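Local coordinates for De novo designed switch protein caging a hemagglutinin binder (sCageHA267_1S) (PDB 7CBC) that is a designed six-helical-bundle switch that cages a hemagglutinin-binding module, probably releasing it for target recognition when the switch is opened, as a modular biosensor component, at residues K65-I68 with R69-E72; G286-E289 with E290-K293; S82-I85 with L86-R90; E184-R187 with L188-G192. All blocks are in the same frame, centred on the assembly; numbering follows the deposited sequence.

Interaction 1. Residues K65-I68 with R69-E72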
ATOM      1  N   LYS A  65      11.709 -14.709   4.391  1.00 32.62           N
ATOM      2  CA  LYS A  65      10.813 -14.742   5.535  1.00 36.75           C
ATOM      3  C   LYS A  65      11.161 -13.647   6.531  1.00 39.54           C
ATOM      4  O   LYS A  65      10.269 -13.107   7.195  1.00 39.25           O
ATOM      5  CB  LYS A  65      10.833 -16.124   6.195  1.00 39.51           C
ATOM      6  CG  LYS A  65       9.925 -17.154   5.493  1.00 44.89           C
ATOM      7  CD  LYS A  65      10.708 -18.092   4.578  1.00 46.62           C
ATOM      8  CE  LYS A  65       9.898 -18.590   3.365  1.00 47.50           C
ATOM      9  NZ  LYS A  65       9.624 -17.535   2.332  1.00 50.98           N
ATOM     10  N   GLU A  66      12.439 -13.285   6.623  1.00 36.08           N
ATOM     11  CA  GLU A  66      12.820 -12.163   7.459  1.00 40.61           C
ATOM     12  C   GLU A  66      12.239 -10.862   6.910  1.00 40.00           C
ATOM     13  O   GLU A  66      11.660 -10.069   7.658  1.00 36.59           O
ATOM     14  CB  GLU A  66      14.345 -12.097   7.570  1.00 40.56           C
ATOM     15  CG  GLU A  66      14.860 -10.953   8.433  1.00 45.03           C
ATOM     16  CD  GLU A  66      14.315 -10.985   9.861  1.00 53.62           C
ATOM     17  OE1 GLU A  66      13.863 -12.064  10.325  1.00 53.88           O
ATOM     18  OE2 GLU A  66      14.333  -9.922  10.520  1.00 56.93           O
ATOM     19  N   ILE A  67      12.358 -10.640   5.595  1.00 35.98           N
ATOM     20  CA  ILE A  67      11.748  -9.467   4.973  1.00 32.80           C
ATOM     21  C   ILE A  67      10.254  -9.429   5.257  1.00 33.08           C
ATOM     22  O   ILE A  67       9.696  -8.383   5.604  1.00 34.78           O
ATOM     23  CB  ILE A  67      12.033  -9.461   3.459  1.00 33.70           C
ATOM     24  CG1 ILE A  67      13.491  -9.087   3.195  1.00 27.62           C
ATOM     25  CG2 ILE A  67      11.079  -8.508   2.729  1.00 32.34           C
ATOM     26  CD1 ILE A  67      13.901  -9.246   1.760  1.00 33.76           C
ATOM     27  N   ILE A  68       9.589 -10.575   5.144  1.00 29.31           N
ATOM     28  CA  ILE A  68       8.145 -10.618   5.316  1.00 31.03           C
ATOM     29  C   ILE A  68       7.770 -10.428   6.782  1.00 36.54           C
ATOM     30  O   ILE A  68       6.844  -9.670   7.108  1.00 28.92           O
ATOM     31  CB  ILE A  68       7.604 -11.931   4.728  1.00 29.90           C
ATOM     32  CG1 ILE A  68       7.520 -11.802   3.203  1.00 28.80           C
ATOM     33  CG2 ILE A  68       6.258 -12.299   5.314  1.00 31.54           C
ATOM     34  CD1 ILE A  68       7.655 -13.106   2.474  1.00 35.06           C
ATOM     35  N   ARG A  69       8.501 -11.079   7.692  1.00 35.77           N
ATOM     36  CA  ARG A  69       8.216 -10.914   9.115  1.00 36.37           C
ATOM     37  C   ARG A  69       8.444  -9.476   9.574  1.00 36.75           C
ATOM     38  O   ARG A  69       7.720  -8.980  10.446  1.00 37.66           O
ATOM     39  CB  ARG A  69       9.062 -11.889   9.933  1.00 41.39           C
ATOM     40  CG  ARG A  69       8.953 -11.700  11.436  1.00 46.53           C
ATOM     41  CD  ARG A  69      10.138 -12.313  12.199  1.00 56.40           C
ATOM     42  NE  ARG A  69      11.335 -11.468  12.161  1.00 56.45           N
ATOM     43  CZ  ARG A  69      11.441 -10.286  12.769  1.00 52.90           C
ATOM     44  NH1 ARG A  69      10.427  -9.793  13.463  1.00 55.09           N
ATOM     45  NH2 ARG A  69      12.566  -9.590  12.677  1.00 60.34           N
ATOM     46  N   ARG A  70       9.426  -8.783   9.007  1.00 34.71           N
ATOM     47  CA  ARG A  70       9.626  -7.399   9.412  1.00 36.17           C
ATOM     48  C   ARG A  70       8.584  -6.475   8.771  1.00 38.92           C
ATOM     49  O   ARG A  70       8.191  -5.474   9.376  1.00 33.39           O
ATOM     50  CB  ARG A  70      11.061  -6.980   9.083  1.00 37.79           C
ATOM     51  CG  ARG A  70      11.281  -5.496   8.997  1.00 37.98           C
ATOM     52  CD  ARG A  70      12.300  -5.168   7.935  1.00 39.03           C
ATOM     53  NE  ARG A  70      11.849  -5.736   6.676  1.00 47.52           N
ATOM     54  CZ  ARG A  70      10.810  -5.296   5.971  1.00 42.81           C
ATOM     55  NH1 ARG A  70      10.081  -4.226   6.362  1.00 38.87           N
ATOM     56  NH2 ARG A  70      10.495  -5.936   4.860  1.00 32.34           N
ATOM     57  N   ALA A  71       8.083  -6.810   7.576  1.00 36.77           N
ATOM     58  CA  ALA A  71       6.957  -6.062   7.012  1.00 35.85           C
ATOM     59  C   ALA A  71       5.665  -6.311   7.785  1.00 32.10           C
ATOM     60  O   ALA A  71       4.835  -5.404   7.901  1.00 33.42           O
ATOM     61  CB  ALA A  71       6.761  -6.413   5.531  1.00 32.74           C
ATOM     62  N   GLU A  72       5.468  -7.521   8.320  1.00 28.17           N
ATOM     63  CA  GLU A  72       4.348  -7.738   9.233  1.00 34.52           C
ATOM     64  C   GLU A  72       4.465  -6.867  10.477  1.00 35.03           C
ATOM     65  O   GLU A  72       3.447  -6.446  11.038  1.00 32.09           O
ATOM     66  CB  GLU A  72       4.262  -9.207   9.637  1.00 32.13           C
ATOM     67  CG  GLU A  72       3.941 -10.121   8.489  1.00 36.09           C
ATOM     68  CD  GLU A  72       4.054 -11.594   8.846  1.00 44.20           C
ATOM     69  OE1 GLU A  72       4.442 -11.925   9.993  1.00 45.08           O
ATOM     70  OE2 GLU A  72       3.763 -12.421   7.959  1.00 39.15           O
TER

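Interaction 2. Residues G286-E289 with E290-K293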
ATOM      1  N   GLY A 286     -11.981  26.723   5.705  1.00 34.37           N
ATOM      2  CA  GLY A 286     -11.733  28.066   6.194  1.00 36.69           C
ATOM      3  C   GLY A 286     -10.512  28.248   7.071  1.00 39.25           C
ATOM      4  O   GLY A 286     -10.401  29.282   7.750  1.00 30.14           O
ATOM      5  N   TYR A 287      -9.602  27.279   7.090  1.00 32.30           N
ATOM      6  CA  TYR A 287      -8.351  27.409   7.825  1.00 35.38           C
ATOM      7  C   TYR A 287      -7.544  28.599   7.315  1.00 37.40           C
ATOM      8  O   TYR A 287      -7.536  28.898   6.117  1.00 38.06           O
ATOM      9  CB  TYR A 287      -7.498  26.137   7.661  1.00 36.38           C
ATOM     10  CG  TYR A 287      -7.846  24.951   8.554  1.00 37.05           C
ATOM     11  CD1 TYR A 287      -9.138  24.429   8.603  1.00 38.72           C
ATOM     12  CD2 TYR A 287      -6.865  24.337   9.326  1.00 37.26           C
ATOM     13  CE1 TYR A 287      -9.440  23.325   9.418  1.00 44.08           C
ATOM     14  CE2 TYR A 287      -7.154  23.242  10.144  1.00 37.47           C
ATOM     15  CZ  TYR A 287      -8.433  22.733  10.184  1.00 42.09           C
ATOM     16  OH  TYR A 287      -8.693  21.636  10.988  1.00 39.80           O
ATOM     17  N   SER A 288      -6.835  29.256   8.234  1.00 34.65           N
ATOM     18  CA  SER A 288      -5.811  30.231   7.888  1.00 33.05           C
ATOM     19  C   SER A 288      -4.508  29.520   7.536  1.00 39.71           C
ATOM     20  O   SER A 288      -4.318  28.343   7.844  1.00 38.66           O
ATOM     21  CB  SER A 288      -5.565  31.182   9.049  1.00 35.88           C
ATOM     22  OG  SER A 288      -4.996  30.473  10.140  1.00 36.80           O
ATOM     23  N   GLU A 289      -3.584  30.259   6.912  1.00 39.88           N
ATOM     24  CA  GLU A 289      -2.323  29.652   6.485  1.00 42.50           C
ATOM     25  C   GLU A 289      -1.567  29.044   7.659  1.00 42.38           C
ATOM     26  O   GLU A 289      -1.048  27.924   7.558  1.00 41.31           O
ATOM     27  CB  GLU A 289      -1.455  30.679   5.770  1.00 42.13           C
ATOM     28  CG  GLU A 289      -2.043  31.137   4.446  1.00 50.90           C
ATOM     29  CD  GLU A 289      -1.010  31.787   3.554  1.00 58.22           C
ATOM     30  OE1 GLU A 289       0.140  31.970   4.010  1.00 61.07           O
ATOM     31  OE2 GLU A 289      -1.345  32.109   2.394  1.00 64.27           O
ATOM     32  N   GLU A 290      -1.502  29.759   8.783  1.00 41.82           N
ATOM     33  CA  GLU A 290      -0.882  29.203   9.981  1.00 42.65           C
ATOM     34  C   GLU A 290      -1.579  27.917  10.400  1.00 40.82           C
ATOM     35  O   GLU A 290      -0.927  26.948  10.805  1.00 41.33           O
ATOM     36  CB  GLU A 290      -0.915  30.229  11.121  1.00 40.57           C
ATOM     37  CG  GLU A 290      -0.630  31.656  10.679  1.00 43.28           C
ATOM     38  CD  GLU A 290      -1.889  32.437  10.288  1.00 49.17           C
ATOM     39  OE1 GLU A 290      -2.570  32.984  11.194  1.00 53.94           O
ATOM     40  OE2 GLU A 290      -2.197  32.511   9.077  1.00 46.16           O
ATOM     41  N   GLN A 291      -2.906  27.880  10.288  1.00 37.05           N
ATOM     42  CA  GLN A 291      -3.636  26.682  10.677  1.00 39.60           C
ATOM     43  C   GLN A 291      -3.404  25.545   9.692  1.00 33.92           C
ATOM     44  O   GLN A 291      -3.363  24.376  10.090  1.00 35.26           O
ATOM     45  CB  GLN A 291      -5.121  26.997  10.797  1.00 38.41           C
ATOM     46  CG  GLN A 291      -5.431  27.867  11.970  1.00 41.25           C
ATOM     47  CD  GLN A 291      -6.832  28.422  11.904  1.00 44.14           C
ATOM     48  OE1 GLN A 291      -7.406  28.582  10.819  1.00 41.51           O
ATOM     49  NE2 GLN A 291      -7.411  28.680  13.063  1.00 44.21           N
ATOM     50  N   ILE A 292      -3.262  25.865   8.405  1.00 31.64           N
ATOM     51  CA  ILE A 292      -2.965  24.834   7.420  1.00 36.51           C
ATOM     52  C   ILE A 292      -1.552  24.300   7.614  1.00 38.91           C
ATOM     53  O   ILE A 292      -1.320  23.084   7.556  1.00 38.28           O
ATOM     54  CB  ILE A 292      -3.183  25.380   6.001  1.00 34.09           C
ATOM     55  CG1 ILE A 292      -4.673  25.598   5.773  1.00 28.35           C
ATOM     56  CG2 ILE A 292      -2.645  24.406   4.971  1.00 35.47           C
ATOM     57  CD1 ILE A 292      -5.003  26.302   4.504  1.00 33.79           C
ATOM     58  N   LYS A 293      -0.585  25.188   7.861  1.00 39.11           N
ATOM     59  CA  LYS A 293       0.779  24.706   8.056  1.00 41.07           C
ATOM     60  C   LYS A 293       0.908  23.891   9.340  1.00 38.86           C
ATOM     61  O   LYS A 293       1.692  22.935   9.386  1.00 34.56           O
ATOM     62  CB  LYS A 293       1.765  25.876   8.041  1.00 42.12           C
ATOM     63  CG  LYS A 293       1.807  26.609   6.697  1.00 46.26           C
ATOM     64  CD  LYS A 293       3.102  27.394   6.497  1.00 51.28           C
ATOM     65  CE  LYS A 293       4.120  26.605   5.666  1.00 50.77           C
ATOM     66  NZ  LYS A 293       4.982  25.703   6.478  1.00 53.80           N
TER
HETATM   67  O   HOH W   1      -4.757  31.655  12.582  1.00 40.16           O

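Interaction 3. Residues S82-I85 with L86-R90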
ATOM      1  N   SER A  82      -2.139   3.667  14.881  1.00 29.89           N
ATOM      2  CA  SER A  82      -3.503   4.008  14.485  1.00 29.72           C
ATOM      3  C   SER A  82      -4.399   4.127  15.709  1.00 32.53           C
ATOM      4  O   SER A  82      -5.227   5.042  15.803  1.00 31.31           O
ATOM      5  CB  SER A  82      -4.060   2.957  13.512  1.00 29.89           C
ATOM      6  OG  SER A  82      -3.479   3.050  12.203  1.00 24.54           O
ATOM      7  N   GLU A  83      -4.229   3.205  16.661  1.00 32.22           N
ATOM      8  CA  GLU A  83      -5.045   3.150  17.864  1.00 37.39           C
ATOM      9  C   GLU A  83      -4.698   4.279  18.822  1.00 40.80           C
ATOM     10  O   GLU A  83      -5.563   4.731  19.581  1.00 40.74           O
ATOM     11  CB  GLU A  83      -4.862   1.783  18.532  1.00 43.25           C
ATOM     12  CG  GLU A  83      -5.370   1.671  19.964  1.00 52.22           C
ATOM     13  CD  GLU A  83      -4.988   0.348  20.621  1.00 55.86           C
ATOM     14  OE1 GLU A  83      -5.744  -0.112  21.501  1.00 60.18           O
ATOM     15  OE2 GLU A  83      -3.937  -0.237  20.260  1.00 59.84           O
ATOM     16  N   LYS A  84      -3.447   4.749  18.799  1.00 36.76           N
ATOM     17  CA  LYS A  84      -3.082   5.922  19.583  1.00 39.13           C
ATOM     18  C   LYS A  84      -3.677   7.187  18.976  1.00 42.35           C
ATOM     19  O   LYS A  84      -4.216   8.032  19.696  1.00 37.46           O
ATOM     20  CB  LYS A  84      -1.560   6.038  19.693  1.00 41.49           C
ATOM     21  CG  LYS A  84      -1.033   7.484  19.721  1.00 48.58           C
ATOM     22  CD  LYS A  84      -1.397   8.232  21.012  1.00 52.37           C
ATOM     23  CE  LYS A  84      -1.212   9.754  20.872  1.00 57.47           C
ATOM     24  NZ  LYS A  84      -2.031  10.381  19.771  1.00 52.64           N
ATOM     25  N   ILE A  85      -3.580   7.343  17.653  1.00 37.39           N
ATOM     26  CA  ILE A  85      -4.136   8.527  17.007  1.00 34.76           C
ATOM     27  C   ILE A  85      -5.640   8.594  17.237  1.00 40.96           C
ATOM     28  O   ILE A  85      -6.192   9.649  17.583  1.00 37.40           O
ATOM     29  CB  ILE A  85      -3.786   8.535  15.510  1.00 36.19           C
ATOM     30  CG1 ILE A  85      -2.290   8.778  15.315  1.00 35.11           C
ATOM     31  CG2 ILE A  85      -4.614   9.573  14.755  1.00 30.38           C
ATOM     32  CD1 ILE A  85      -1.810   8.404  13.926  1.00 30.48           C
ATOM     33  N   LEU A  86      -6.328   7.462  17.070  1.00 35.18           N
ATOM     34  CA  LEU A  86      -7.764   7.460  17.318  1.00 39.51           C
ATOM     35  C   LEU A  86      -8.084   7.676  18.793  1.00 43.55           C
ATOM     36  O   LEU A  86      -9.203   8.098  19.120  1.00 43.07           O
ATOM     37  CB  LEU A  86      -8.382   6.159  16.797  1.00 31.35           C
ATOM     38  CG  LEU A  86      -8.372   6.123  15.258  1.00 33.95           C
ATOM     39  CD1 LEU A  86      -8.268   4.703  14.684  1.00 30.03           C
ATOM     40  CD2 LEU A  86      -9.589   6.831  14.705  1.00 35.19           C
ATOM     41  N   GLU A  87      -7.114   7.439  19.683  1.00 39.21           N
ATOM     42  CA  GLU A  87      -7.351   7.577  21.115  1.00 44.68           C
ATOM     43  C   GLU A  87      -7.244   9.028  21.559  1.00 45.03           C
ATOM     44  O   GLU A  87      -8.076   9.509  22.337  1.00 48.05           O
ATOM     45  CB  GLU A  87      -6.379   6.700  21.906  1.00 38.75           C
ATOM     46  CG  GLU A  87      -7.013   5.419  22.383  1.00 49.00           C
ATOM     47  CD  GLU A  87      -8.353   5.653  23.059  1.00 53.57           C
ATOM     48  OE1 GLU A  87      -8.424   6.507  23.969  1.00 61.21           O
ATOM     49  OE2 GLU A  87      -9.345   4.992  22.670  1.00 57.54           O
ATOM     50  N   GLU A  88      -6.218   9.737  21.086  1.00 43.62           N
ATOM     51  CA  GLU A  88      -6.179  11.176  21.310  1.00 48.09           C
ATOM     52  C   GLU A  88      -7.434  11.833  20.760  1.00 46.92           C
ATOM     53  O   GLU A  88      -8.020  12.716  21.394  1.00 51.14           O
ATOM     54  CB  GLU A  88      -4.929  11.775  20.670  1.00 49.97           C
ATOM     55  CG  GLU A  88      -4.988  13.283  20.495  1.00 52.15           C
ATOM     56  CD  GLU A  88      -3.655  13.877  20.063  1.00 57.83           C
ATOM     57  OE1 GLU A  88      -3.549  15.121  20.044  1.00 58.06           O
ATOM     58  OE2 GLU A  88      -2.730  13.090  19.751  1.00 61.31           O
ATOM     59  N   ALA A  89      -7.869  11.401  19.578  1.00 46.22           N
ATOM     60  CA  ALA A  89      -9.110  11.912  19.009  1.00 44.28           C
ATOM     61  C   ALA A  89     -10.298  11.591  19.900  1.00 45.29           C
ATOM     62  O   ALA A  89     -11.121  12.463  20.201  1.00 46.37           O
ATOM     63  CB  ALA A  89      -9.315  11.337  17.607  1.00 43.82           C
ATOM     64  N   ARG A  90     -10.399  10.336  20.337  1.00 44.32           N
ATOM     65  CA  ARG A  90     -11.527   9.907  21.150  1.00 47.11           C
ATOM     66  C   ARG A  90     -11.526  10.592  22.512  1.00 53.65           C
ATOM     67  O   ARG A  90     -12.596  10.856  23.073  1.00 51.46           O
ATOM     68  CB  ARG A  90     -11.493   8.382  21.286  1.00 49.10           C
ATOM     69  CG  ARG A  90     -12.702   7.765  21.958  1.00 53.47           C
ATOM     70  CD  ARG A  90     -12.992   6.351  21.454  1.00 53.86           C
ATOM     71  NE  ARG A  90     -11.774   5.621  21.110  1.00 57.89           N
ATOM     72  CZ  ARG A  90     -11.455   5.226  19.878  1.00 51.83           C
ATOM     73  NH1 ARG A  90     -12.266   5.475  18.856  1.00 53.40           N
ATOM     74  NH2 ARG A  90     -10.322   4.575  19.667  1.00 53.97           N
TER

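Interaction 4. Residues E184-R187 with L188-G192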
ATOM      1  N   GLU A 184     -23.813   4.823   4.970  1.00 36.53           N
ATOM      2  CA  GLU A 184     -24.554   4.669   6.220  1.00 36.29           C
ATOM      3  C   GLU A 184     -24.504   5.941   7.058  1.00 38.29           C
ATOM      4  O   GLU A 184     -25.526   6.393   7.590  1.00 36.30           O
ATOM      5  CB  GLU A 184     -23.989   3.513   7.030  1.00 42.79           C
ATOM      6  CG  GLU A 184     -24.748   3.220   8.317  1.00 45.92           C
ATOM      7  CD  GLU A 184     -25.577   1.963   8.211  1.00 57.31           C
ATOM      8  OE1 GLU A 184     -26.799   2.091   7.970  1.00 58.48           O
ATOM      9  OE2 GLU A 184     -25.009   0.844   8.342  1.00 56.93           O
ATOM     10  N   ALA A 185     -23.307   6.501   7.233  1.00 32.12           N
ATOM     11  CA  ALA A 185     -23.173   7.703   8.039  1.00 35.55           C
ATOM     12  C   ALA A 185     -23.853   8.890   7.366  1.00 37.84           C
ATOM     13  O   ALA A 185     -24.540   9.670   8.030  1.00 36.07           O
ATOM     14  CB  ALA A 185     -21.699   7.986   8.317  1.00 32.15           C
ATOM     15  N   ARG A 186     -23.703   9.027   6.047  1.00 34.55           N
ATOM     16  CA  ARG A 186     -24.402  10.091   5.337  1.00 37.26           C
ATOM     17  C   ARG A 186     -25.903  10.004   5.573  1.00 41.75           C
ATOM     18  O   ARG A 186     -26.521  10.969   6.026  1.00 43.63           O
ATOM     19  CB  ARG A 186     -24.100  10.028   3.842  1.00 36.83           C
ATOM     20  CG  ARG A 186     -24.477  11.296   3.104  1.00 42.04           C
ATOM     21  CD  ARG A 186     -24.497  11.091   1.614  1.00 42.80           C
ATOM     22  NE  ARG A 186     -25.398   9.999   1.261  1.00 45.58           N
ATOM     23  CZ  ARG A 186     -26.714  10.117   1.141  1.00 45.15           C
ATOM     24  NH1 ARG A 186     -27.307  11.293   1.350  1.00 51.98           N
ATOM     25  NH2 ARG A 186     -27.444   9.058   0.824  1.00 45.62           N
ATOM     26  N   ARG A 187     -26.501   8.841   5.295  1.00 40.83           N
ATOM     27  CA  ARG A 187     -27.944   8.700   5.465  1.00 41.30           C
ATOM     28  C   ARG A 187     -28.370   9.075   6.871  1.00 44.12           C
ATOM     29  O   ARG A 187     -29.402   9.731   7.061  1.00 42.07           O
ATOM     30  CB  ARG A 187     -28.388   7.276   5.143  1.00 42.04           C
ATOM     31  CG  ARG A 187     -28.564   7.041   3.666  1.00 46.10           C
ATOM     32  CD  ARG A 187     -28.692   5.564   3.349  1.00 48.32           C
ATOM     33  NE  ARG A 187     -29.112   5.351   1.969  1.00 53.47           N
ATOM     34  CZ  ARG A 187     -29.099   4.171   1.361  1.00 52.43           C
ATOM     35  NH1 ARG A 187     -28.682   3.095   2.019  1.00 55.89           N
ATOM     36  NH2 ARG A 187     -29.494   4.071   0.096  1.00 50.51           N
ATOM     37  N   LEU A 188     -27.580   8.686   7.870  1.00 39.96           N
ATOM     38  CA  LEU A 188     -27.918   9.065   9.232  1.00 41.40           C
ATOM     39  C   LEU A 188     -27.841  10.578   9.423  1.00 43.76           C
ATOM     40  O   LEU A 188     -28.694  11.169  10.092  1.00 45.64           O
ATOM     41  CB  LEU A 188     -27.016   8.345  10.231  1.00 40.65           C
ATOM     42  CG  LEU A 188     -27.185   6.836  10.417  1.00 43.10           C
ATOM     43  CD1 LEU A 188     -26.217   6.356  11.484  1.00 40.17           C
ATOM     44  CD2 LEU A 188     -28.613   6.457  10.788  1.00 48.86           C
ATOM     45  N   ILE A 189     -26.850  11.231   8.818  1.00 41.28           N
ATOM     46  CA  ILE A 189     -26.731  12.675   8.986  1.00 41.70           C
ATOM     47  C   ILE A 189     -27.873  13.401   8.280  1.00 42.45           C
ATOM     48  O   ILE A 189     -28.476  14.320   8.848  1.00 46.27           O
ATOM     49  CB  ILE A 189     -25.357  13.159   8.488  1.00 39.69           C
ATOM     50  CG1 ILE A 189     -24.233  12.492   9.279  1.00 44.72           C
ATOM     51  CG2 ILE A 189     -25.230  14.641   8.671  1.00 41.05           C
ATOM     52  CD1 ILE A 189     -22.824  12.806   8.760  1.00 39.97           C
ATOM     53  N   GLU A 190     -28.203  12.995   7.039  1.00 42.49           N
ATOM     54  CA  GLU A 190     -29.111  13.780   6.197  1.00 44.07           C
ATOM     55  C   GLU A 190     -30.461  14.008   6.854  1.00 45.18           C
ATOM     56  O   GLU A 190     -31.171  14.941   6.471  1.00 46.33           O
ATOM     57  CB  GLU A 190     -29.366  13.126   4.830  1.00 44.15           C
ATOM     58  CG  GLU A 190     -28.187  12.441   4.142  1.00 53.20           C
ATOM     59  CD  GLU A 190     -27.071  13.400   3.700  1.00 54.22           C
ATOM     60  OE1 GLU A 190     -26.959  13.663   2.480  1.00 52.06           O
ATOM     61  OE2 GLU A 190     -26.297  13.844   4.580  1.00 50.04           O
ATOM     62  N   LYS A 191     -30.833  13.176   7.824  1.00 47.67           N
ATOM     63  CA  LYS A 191     -32.059  13.406   8.569  1.00 44.37           C
ATOM     64  C   LYS A 191     -31.981  14.663   9.424  1.00 50.12           C
ATOM     65  O   LYS A 191     -33.020  15.158   9.876  1.00 55.66           O
ATOM     66  CB  LYS A 191     -32.365  12.184   9.428  1.00 44.60           C
ATOM     67  CG  LYS A 191     -31.907  10.888   8.778  1.00 46.91           C
ATOM     68  CD  LYS A 191     -32.595   9.676   9.381  1.00 48.38           C
ATOM     69  CE  LYS A 191     -33.940   9.429   8.749  1.00 49.54           C
ATOM     70  NZ  LYS A 191     -33.764   9.204   7.283  1.00 46.25           N
ATOM     71  N   GLY A 192     -30.783  15.199   9.646  1.00 46.19           N
ATOM     72  CA  GLY A 192     -30.625  16.359  10.498  1.00 47.12           C
ATOM     73  C   GLY A 192     -30.724  17.682   9.758  1.00 46.05           C
ATOM     74  O   GLY A 192     -30.451  17.778   8.561  1.00 48.62           O
TER

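Interaction 1. Residues K65-I68 with R69-E72
Arg69 reaches back one turn of helix 50-93 to clasp Glu66 side-on. Followed outward, its CB sits 3.2 Å from Lys65 O, the carbonyl that also accepts the backbone N-H of Arg69. CG lies anti to the backbone N (chi1 174°), and the bend at chi3 swings the end of the chain round. Arg69 CD passes 4.2 Å from Glu66 OE1, and Arg69 NE bonds to Glu66 OE1 at 3.2 Å, in the guanidinium plane. Arg69 CZ lies 3.7 Å from Glu66 OE2, the oxygen that Arg69 NH2 takes at 2.8 Å, somewhat tilted from that plane. Each carboxylate oxygen is met on its syn side, yet the two flat groups are turned 45° against each other, so the fork is twisted rather than coplanar. Arg70 runs alongside Ile67 instead: Arg70 NH2 comes 3.4 Å from Ile67 CG2, which lies at the guanidinium edge. Cutting Arg70 back to an alanine removes the arm laid along Ile67 and is likely to leave the CG2 methyl of Ile67 less covered beside helix 3-46. Ile68, whose CG2 is brushed by Glu72 OE2 at 3.6 Å, faces helix 99-142 at Ala127. Opposite charges thus pair on the exposed side of an amphipathic helix while isoleucines fill the inner side; with two separate N-H bonds, the Glu66 carboxylate is probably kept ionised and restrained from turning.

Interaction 2. Residues G286-E289 with E290-K293
Gln291 CB approaches the Tyr287 ring obliquely, 3.5 Å from Tyr287 CD2, while the backbone C of Gln291 lies at the ring edge, in its plane. The two side chains cross at about a right angle, with ring and amide planes 62° apart. Arg6, from helix 3-46, makes a cation-pi contact with the same ring. At the base of the side chain, Tyr287 CB packs on Ile292 CG1 at 3.4 Å, and Ile292 carries on into Ala279 and Ala283 of helix 274-284 and Val310 of helix 303-315.

The amide of Gln291 turns back to the chain entering the helix. Its OE1 accepts the backbone N-H of Ser288 at 2.7 Å, in a nearly straight bond (173°), although the donor is tilted from the carbonyl plane. In return Ser288 OG accepts from Gln291 N, a weak bond of 3.3 Å. This reciprocal pair is a capping box, with Ser288 as N-cap of helix 289-298. Just before it, Gly286 closes a Schellman motif at the end of helix 274-284, making the link a tight helix-to-helix turn. The cap hydroxyl sits between the backbone N and the carbonyl carbon (chi1 66°), which aims OG at the first turn. A water bridges it to the neighbouring acid, lying 2.7 Å from Ser288 OG and donating to Glu290 OE1 at 2.9 Å. Glu289, meanwhile, sends its carboxylate to Arg314 of helix 303-315 in a salt bridge.

Interaction 3. Residues S82-I85 with L86-R90
Lys84 and Glu88, one turn apart on helix 50-93, are joined by a salt bridge on the flank of the helix, while Leu86 folds over the carbonyl of Ser82 on the packed side. There Leu86 CD1 comes 3.3 Å from Ser82 O, which also takes the backbone N-H of Leu86. Ile85 heads for Leu15 of helix 3-46 and Leu86 for Ile108 of helix 99-142, so two successive apolar residues serve two different neighbouring helices. Ser82 is buried with them, its OG bonded to Ala78 O and Gln112 NE2.

The outer side is looser and ionic. The Lys84 chain bends at chi2 and again at chi4 (59°), carrying NZ across the Glu88 side chain, 3.3 Å from Glu88 CB. The same NZ reaches Glu88 OE2 at 2.8 Å, on the anti lone pair, away from the other oxygen. Further round, Arg90 grips Glu87 with two nitrogens on a single atom: NE lies 3.0 Å from Glu87 OE2, and NH2 3.2 Å from Glu87 OE2, both approaching from one face of the carboxylate. That oxygen lies in the guanidinium plane, whereas Leu86 O sits over one guanidinium face. Lys84 and Arg90 each probably offset the charge of one acid, and the lysine's positive charge probably also softens the close approach of Glu88 to Glu10 of helix 3-46.

Interaction 4. Residues E184-R187 with L188-G192
Arg186 NH1 gives Glu190 OE1 a hydrogen bond of 2.6 Å, part of a salt bridge between residues four apart near the end of helix 146-190. The bond is bent at the hydrogen (139°). Glu190 OE1 lies at the edge of the guanidinium, in its plane, but is itself approached from above the carboxylate, and the two flat groups stand almost perpendicular, 89° apart. A bend at chi3 (56°) turns the arginine tip toward the following turn; Glu190 folds at chi2 to meet it. Their stems touch as well, with Arg186 CG 3.4 Å from Glu190 CD. Glu190 OE2 forms a salt bridge with Arg201 NE, which places the Glu190 carboxylate between two arginines; Arg186 NH2 in turn pairs with Glu183. A methionine in place of Arg186 would leave Glu190 OE1 without its charged mate and would probably free the carboxylate to turn about its remaining link to Arg201.

The backbone keeps its helical bonding here, as in Glu190 N to Arg186 O at 2.8 Å. Alongside these bonds, Ile189 CG1 rests 3.1 Å from Ala185 O, and Leu188 CG lies 3.3 Å from Glu184 O. Both side chains meet Leu103 of helix 99-142; Leu188 also lies against Tyr99, where that helix begins, and Ile189 also touches Ala200 and Arg201 of helix 195-239.

Along the chain the order is interaction 1, interaction 3, interaction 4, interaction 2. Interactions 1 and 3 share helix 50-93, their centres about 26 Å apart and their nearest atoms about 12 Å apart; both face helices 3-46 and 99-142. Interaction 4 lies near the end of helix 146-190, its centre about 42 Å from that of interaction 1 and on the opposite side of the chain's centre. Interaction 2 belongs to the short helices of the C-terminal part, about 23 Å from interaction 3 between centres. None of the four touches another. Charged pairs thus recur along the long bundle helices, while a capping turn joins two short helices of the compact C-terminal region, which is probably the caged hemagglutinin binder.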